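Local atomic coordinates of nucleoside-diphosphate sugar epimerase (SulA family) (PDB entry 3OH8), a protein that probably binds a dinucleotide cofactor in a Rossmann-type domain and acts as an epimerase on nucleoside-diphosphate sugars. Residues K222-K234 with F277-P291. Numbering follows the deposited sequence.
Sequences KEAIRESRVLPTK and FLAEVCRDWEHATAP
Helix 222-234 and helix 277-287 run in nearly the same direction, their axes 27° apart and 8.5 Å at closest approach, and they draw together toward A288, whose small methyl lets the backbones come close: K234 CA lies 3.3 Å from A288 O in a CA-H...O contact. V230 and T233 pack their methyls round A288 CB. Midway, R229 lies over one face of the W285 indole. R229 CG sits above the five-membered ring, a CH-pi contact, and from there the extended chain carries the guanidinium onto the six-membered ring, CZ 4.1 Å from the centroid with the planes 11° apart. Arginine suits this place because it offers both an aliphatic stem and a flat cation. Where the helices diverge, larger side chains fill the gap: branched, apolar I225 and V281 meet CG2 to CG1 at 3.6 Å. Lysine serves doubly at K222: its stem abuts the F277 ring edge, CG 3.4 Å from CZ, while bends at chi2 and chi4 help bring NZ above the carboxylate plane of E280, a salt bridge to OE2 at 3.1 Å. W285 also packs on A252 of strand 248-254, and T289 touches strands 248-254 and 298-308, so segment 277-291 lies against parallel strands of the mixed Rossmann-type sheet, with helix 222-234 packed on it.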
loop_
_atom_site.group_PDB
_atom_site.type_symbol
_atom_site.label_atom_id
_atom_site.label_comp_id
_atom_site.label_asym_id
_atom_site.label_seq_id
_atom_site.Cartn_x
_atom_site.Cartn_y
_atom_site.Cartn_z
ATOM N N LYS A 222 -28.919 10.313 4.967
ATOM C CA LYS A 222 -28.780 11.137 3.763
ATOM C C LYS A 222 -28.037 12.460 3.978
ATOM O O LYS A 222 -27.035 12.731 3.318
ATOM C CB LYS A 222 -30.137 11.397 3.097
ATOM C CG LYS A 222 -30.042 11.466 1.575
ATOM C CD LYS A 222 -31.040 12.443 0.969
ATOM C CE LYS A 222 -30.912 12.494 -0.554
ATOM N NZ LYS A 222 -31.259 11.192 -1.200
ATOM N N GLU A 223 -28.535 13.287 4.889
ATOM C CA GLU A 223 -27.930 14.593 5.116
ATOM C C GLU A 223 -26.472 14.463 5.574
ATOM O O GLU A 223 -25.580 15.119 5.032
ATOM C CB GLU A 223 -28.770 15.419 6.106
ATOM C CG GLU A 223 -28.337 16.874 6.258
ATOM C CD GLU A 223 -28.169 17.606 4.930
ATOM O OE1 GLU A 223 -28.731 17.164 3.901
ATOM O OE2 GLU A 223 -27.462 18.636 4.918
ATOM N N ALA A 224 -26.228 13.607 6.558
ATOM C CA ALA A 224 -24.868 13.369 7.036
ATOM C C ALA A 224 -23.903 13.042 5.899
ATOM O O ALA A 224 -22.756 13.480 5.911
ATOM C CB ALA A 224 -24.852 12.244 8.067
ATOM N N ILE A 225 -24.364 12.257 4.928
ATOM C CA ILE A 225 -23.506 11.844 3.820
ATOM C C ILE A 225 -23.346 12.964 2.800
ATOM O O ILE A 225 -22.296 13.122 2.176
ATOM C CB ILE A 225 -24.064 10.587 3.122
ATOM C CG1 ILE A 225 -23.834 9.357 4.004
ATOM C CG2 ILE A 225 -23.417 10.397 1.753
ATOM C CD1 ILE A 225 -24.738 8.184 3.672
ATOM N N ARG A 226 -24.400 13.748 2.642
ATOM C CA ARG A 226 -24.366 14.877 1.742
ATOM C C ARG A 226 -23.319 15.879 2.231
ATOM O O ARG A 226 -22.577 16.476 1.441
ATOM C CB ARG A 226 -25.747 15.526 1.694
ATOM C CG ARG A 226 -26.014 16.292 0.430
ATOM C CD ARG A 226 -27.384 16.930 0.451
ATOM N NE ARG A 226 -27.329 18.206 -0.250
ATOM C CZ ARG A 226 -27.153 19.379 0.349
ATOM N NH1 ARG A 226 -27.043 19.446 1.670
ATOM N NH2 ARG A 226 -27.093 20.483 -0.377
ATOM N N GLU A 227 -23.254 16.047 3.545
ATOM C CA GLU A 227 -22.354 17.023 4.143
ATOM C C GLU A 227 -20.899 16.532 4.218
ATOM O O GLU A 227 -19.970 17.335 4.209
ATOM C CB GLU A 227 -22.884 17.439 5.526
ATOM C CG GLU A 227 -24.336 17.926 5.493
ATOM C CD GLU A 227 -24.895 18.288 6.870
ATOM O OE1 GLU A 227 -24.148 18.205 7.869
ATOM O OE2 GLU A 227 -26.093 18.661 6.943
ATOM N N SER A 228 -20.695 15.221 4.284
ATOM C CA SER A 228 -19.341 14.697 4.434
ATOM C C SER A 228 -18.734 14.279 3.097
ATOM O O SER A 228 -17.526 14.401 2.898
ATOM C CB SER A 228 -19.315 13.522 5.420
ATOM O OG SER A 228 -20.102 12.434 4.953
ATOM N N ARG A 229 -19.580 13.811 2.182
ATOM C CA ARG A 229 -19.112 13.236 0.927
ATOM C C ARG A 229 -19.422 14.109 -0.275
ATOM O O ARG A 229 -18.528 14.456 -1.040
ATOM C CB ARG A 229 -19.737 11.855 0.710
ATOM C CG ARG A 229 -18.746 10.719 0.559
ATOM C CD ARG A 229 -19.358 9.407 1.047
ATOM N NE ARG A 229 -18.396 8.369 1.445
ATOM C CZ ARG A 229 -17.097 8.551 1.694
ATOM N NH1 ARG A 229 -16.533 9.748 1.599
ATOM N NH2 ARG A 229 -16.349 7.513 2.048
ATOM N N VAL A 230 -20.694 14.453 -0.449
ATOM C CA VAL A 230 -21.136 15.096 -1.683
ATOM C C VAL A 230 -20.723 16.561 -1.814
ATOM O O VAL A 230 -20.094 16.931 -2.797
ATOM C CB VAL A 230 -22.660 14.925 -1.890
ATOM C CG1 VAL A 230 -23.154 15.714 -3.109
ATOM C CG2 VAL A 230 -22.995 13.447 -2.021
ATOM N N LEU A 231 -21.068 17.397 -0.835
ATOM C CA LEU A 231 -20.669 18.810 -0.876
ATOM C C LEU A 231 -19.124 19.041 -0.891
ATOM O O LEU A 231 -18.605 19.814 -1.702
ATOM C CB LEU A 231 -21.334 19.589 0.270
ATOM C CG LEU A 231 -22.539 20.508 -0.038
ATOM C CD1 LEU A 231 -23.321 20.063 -1.260
ATOM C CD2 LEU A 231 -23.460 20.634 1.164
ATOM N N PRO A 232 -18.388 18.375 0.006
ATOM C CA PRO A 232 -16.941 18.610 -0.048
ATOM C C PRO A 232 -16.339 18.220 -1.403
ATOM O O PRO A 232 -15.382 18.860 -1.863
ATOM C CB PRO A 232 -16.400 17.712 1.065
ATOM C CG PRO A 232 -17.560 17.566 2.038
ATOM C CD PRO A 232 -18.790 17.575 1.182
ATOM N N THR A 233 -16.885 17.177 -2.022
ATOM C CA THR A 233 -16.384 16.708 -3.311
ATOM C C THR A 233 -16.622 17.765 -4.378
ATOM O O THR A 233 -15.774 17.993 -5.236
ATOM C CB THR A 233 -17.047 15.371 -3.727
ATOM O OG1 THR A 233 -16.628 14.326 -2.834
ATOM C CG2 THR A 233 -16.648 15.001 -5.122
ATOM N N LYS A 234 -17.777 18.423 -4.305
ATOM C CA LYS A 234 -18.125 19.453 -5.268
ATOM C C LYS A 234 -17.240 20.685 -5.114
ATOM O O LYS A 234 -16.779 21.262 -6.107
ATOM C CB LYS A 234 -19.598 19.850 -5.120
ATOM C CG LYS A 234 -20.094 20.797 -6.192
ATOM C CD LYS A 234 -21.543 21.191 -5.926
ATOM C CE LYS A 234 -22.006 22.281 -6.875
ATOM N NZ LYS A 234 -23.399 22.712 -6.561
ATOM N N PHE A 277 -30.223 2.705 -1.858
ATOM C CA PHE A 277 -29.743 3.994 -1.384
ATOM C C PHE A 277 -28.229 4.105 -1.538
ATOM O O PHE A 277 -27.703 5.172 -1.841
ATOM C CB PHE A 277 -30.137 4.235 0.071
ATOM C CG PHE A 277 -29.780 5.609 0.570
ATOM C CD1 PHE A 277 -30.437 6.730 0.075
ATOM C CD2 PHE A 277 -28.789 5.783 1.522
ATOM C CE1 PHE A 277 -30.120 8.003 0.526
ATOM C CE2 PHE A 277 -28.464 7.053 1.981
ATOM C CZ PHE A 277 -29.134 8.167 1.477
ATOM N N LEU A 278 -27.536 2.994 -1.320
ATOM C CA LEU A 278 -26.093 2.963 -1.494
ATOM C C LEU A 278 -25.731 3.427 -2.901
ATOM O O LEU A 278 -24.856 4.287 -3.088
ATOM C CB LEU A 278 -25.563 1.551 -1.244
ATOM C CG LEU A 278 -24.107 1.287 -1.629
ATOM C CD1 LEU A 278 -23.184 2.181 -0.826
ATOM C CD2 LEU A 278 -23.756 -0.187 -1.427
ATOM N N ALA A 279 -26.397 2.850 -3.897
ATOM C CA ALA A 279 -26.167 3.231 -5.290
ATOM C C ALA A 279 -26.429 4.719 -5.513
ATOM O O ALA A 279 -25.705 5.384 -6.262
ATOM C CB ALA A 279 -27.033 2.397 -6.233
ATOM N N GLU A 280 -27.470 5.240 -4.869
ATOM C CA GLU A 280 -27.831 6.634 -5.060
ATOM C C GLU A 280 -26.738 7.529 -4.505
ATOM O O GLU A 280 -26.326 8.484 -5.150
ATOM C CB GLU A 280 -29.164 6.959 -4.386
ATOM C CG GLU A 280 -29.511 8.442 -4.414
ATOM C CD GLU A 280 -30.934 8.714 -3.953
ATOM O OE1 GLU A 280 -31.623 7.759 -3.534
ATOM O OE2 GLU A 280 -31.362 9.884 -4.011
ATOM N N VAL A 281 -26.281 7.209 -3.301
ATOM C CA VAL A 281 -25.195 7.952 -2.670
ATOM C C VAL A 281 -23.984 8.003 -3.586
ATOM O O VAL A 281 -23.426 9.072 -3.829
ATOM C CB VAL A 281 -24.779 7.331 -1.323
ATOM C CG1 VAL A 281 -23.443 7.900 -0.869
ATOM C CG2 VAL A 281 -25.871 7.571 -0.276
ATOM N N CYS A 282 -23.599 6.853 -4.121
ATOM C CA CYS A 282 -22.455 6.805 -5.020
ATOM C C CYS A 282 -22.665 7.583 -6.315
ATOM O O CYS A 282 -21.733 8.233 -6.795
ATOM C CB CYS A 282 -22.034 5.356 -5.296
ATOM S SG CYS A 282 -21.491 4.497 -3.809
ATOM N N ARG A 283 -23.867 7.526 -6.891
ATOM C CA ARG A 283 -24.152 8.329 -8.083
ATOM C C ARG A 283 -23.948 9.809 -7.775
ATOM O O ARG A 283 -23.330 10.535 -8.556
ATOM C CB ARG A 283 -25.591 8.122 -8.608
ATOM C CG ARG A 283 -25.880 6.747 -9.240
ATOM C CD ARG A 283 -27.238 6.730 -9.973
ATOM N NE ARG A 283 -28.368 6.996 -9.079
ATOM C CZ ARG A 283 -29.052 6.051 -8.429
ATOM N NH1 ARG A 283 -28.720 4.770 -8.554
ATOM N NH2 ARG A 283 -30.066 6.385 -7.644
ATOM N N ASP A 284 -24.496 10.262 -6.651
ATOM C CA ASP A 284 -24.368 11.665 -6.262
ATOM C C ASP A 284 -22.911 12.022 -5.980
ATOM O O ASP A 284 -22.433 13.093 -6.343
ATOM C CB ASP A 284 -25.180 11.931 -5.007
ATOM C CG ASP A 284 -26.684 11.823 -5.250
ATOM O OD1 ASP A 284 -27.088 11.761 -6.428
ATOM O OD2 ASP A 284 -27.446 11.794 -4.262
ATOM N N TRP A 285 -22.219 11.112 -5.304
ATOM C CA TRP A 285 -20.818 11.310 -4.953
ATOM C C TRP A 285 -19.971 11.495 -6.222
ATOM O O TRP A 285 -19.134 12.400 -6.313
ATOM C CB TRP A 285 -20.375 10.091 -4.149
ATOM C CG TRP A 285 -19.010 10.104 -3.566
ATOM C CD1 TRP A 285 -18.152 11.159 -3.461
ATOM C CD2 TRP A 285 -18.347 8.978 -2.982
ATOM N NE1 TRP A 285 -16.983 10.756 -2.845
ATOM C CE2 TRP A 285 -17.080 9.422 -2.542
ATOM C CE3 TRP A 285 -18.704 7.637 -2.790
ATOM C CZ2 TRP A 285 -16.160 8.568 -1.920
ATOM C CZ3 TRP A 285 -17.791 6.788 -2.181
ATOM C CH2 TRP A 285 -16.527 7.259 -1.755
ATOM N N GLU A 286 -20.202 10.653 -7.220
ATOM C CA GLU A 286 -19.516 10.819 -8.493
ATOM C C GLU A 286 -19.960 12.082 -9.238
ATOM O O GLU A 286 -19.140 12.805 -9.810
ATOM C CB GLU A 286 -19.697 9.565 -9.353
ATOM C CG GLU A 286 -19.012 8.346 -8.728
ATOM C CD GLU A 286 -19.077 7.120 -9.610
ATOM O OE1 GLU A 286 -19.525 7.242 -10.770
ATOM O OE2 GLU A 286 -18.689 6.031 -9.141
ATOM N N HIS A 287 -21.259 12.366 -9.226
ATOM C CA HIS A 287 -21.757 13.507 -9.991
ATOM C C HIS A 287 -21.249 14.841 -9.433
ATOM O O HIS A 287 -21.179 15.832 -10.144
ATOM C CB HIS A 287 -23.294 13.502 -10.054
ATOM C CG HIS A 287 -23.854 14.647 -10.841
ATOM N ND1 HIS A 287 -24.532 15.695 -10.256
ATOM C CD2 HIS A 287 -23.796 14.929 -12.164
ATOM C CE1 HIS A 287 -24.887 16.563 -11.187
ATOM N NE2 HIS A 287 -24.452 16.121 -12.354
ATOM N N ALA A 288 -20.887 14.861 -8.156
ATOM C CA ALA A 288 -20.334 16.061 -7.551
ATOM C C ALA A 288 -18.998 16.514 -8.168
ATOM O O ALA A 288 -18.574 17.649 -7.938
ATOM C CB ALA A 288 -20.190 15.872 -6.038
ATOM N N THR A 289 -18.342 15.645 -8.945
ATOM C CA THR A 289 -17.098 16.032 -9.623
ATOM C C THR A 289 -17.361 16.783 -10.928
ATOM O O THR A 289 -16.426 17.238 -11.591
ATOM C CB THR A 289 -16.162 14.819 -9.958
ATOM O OG1 THR A 289 -16.799 13.944 -10.895
ATOM C CG2 THR A 289 -15.775 14.041 -8.704
ATOM N N ALA A 290 -18.631 16.911 -11.290
ATOM C CA ALA A 290 -19.003 17.506 -12.578
ATOM C C ALA A 290 -18.329 18.851 -12.919
ATOM O O ALA A 290 -17.950 19.062 -14.062
ATOM C CB ALA A 290 -20.531 17.599 -12.709
ATOM N N PRO A 291 -18.161 19.752 -11.936
ATOM C CA PRO A 291 -17.478 21.009 -12.274
ATOM C C PRO A 291 -16.069 20.808 -12.840
ATOM O O PRO A 291 -15.658 21.567 -13.716
ATOM C CB PRO A 291 -17.423 21.749 -10.933
ATOM C CG PRO A 291 -18.610 21.213 -10.173
ATOM C CD PRO A 291 -18.683 19.762 -10.555
#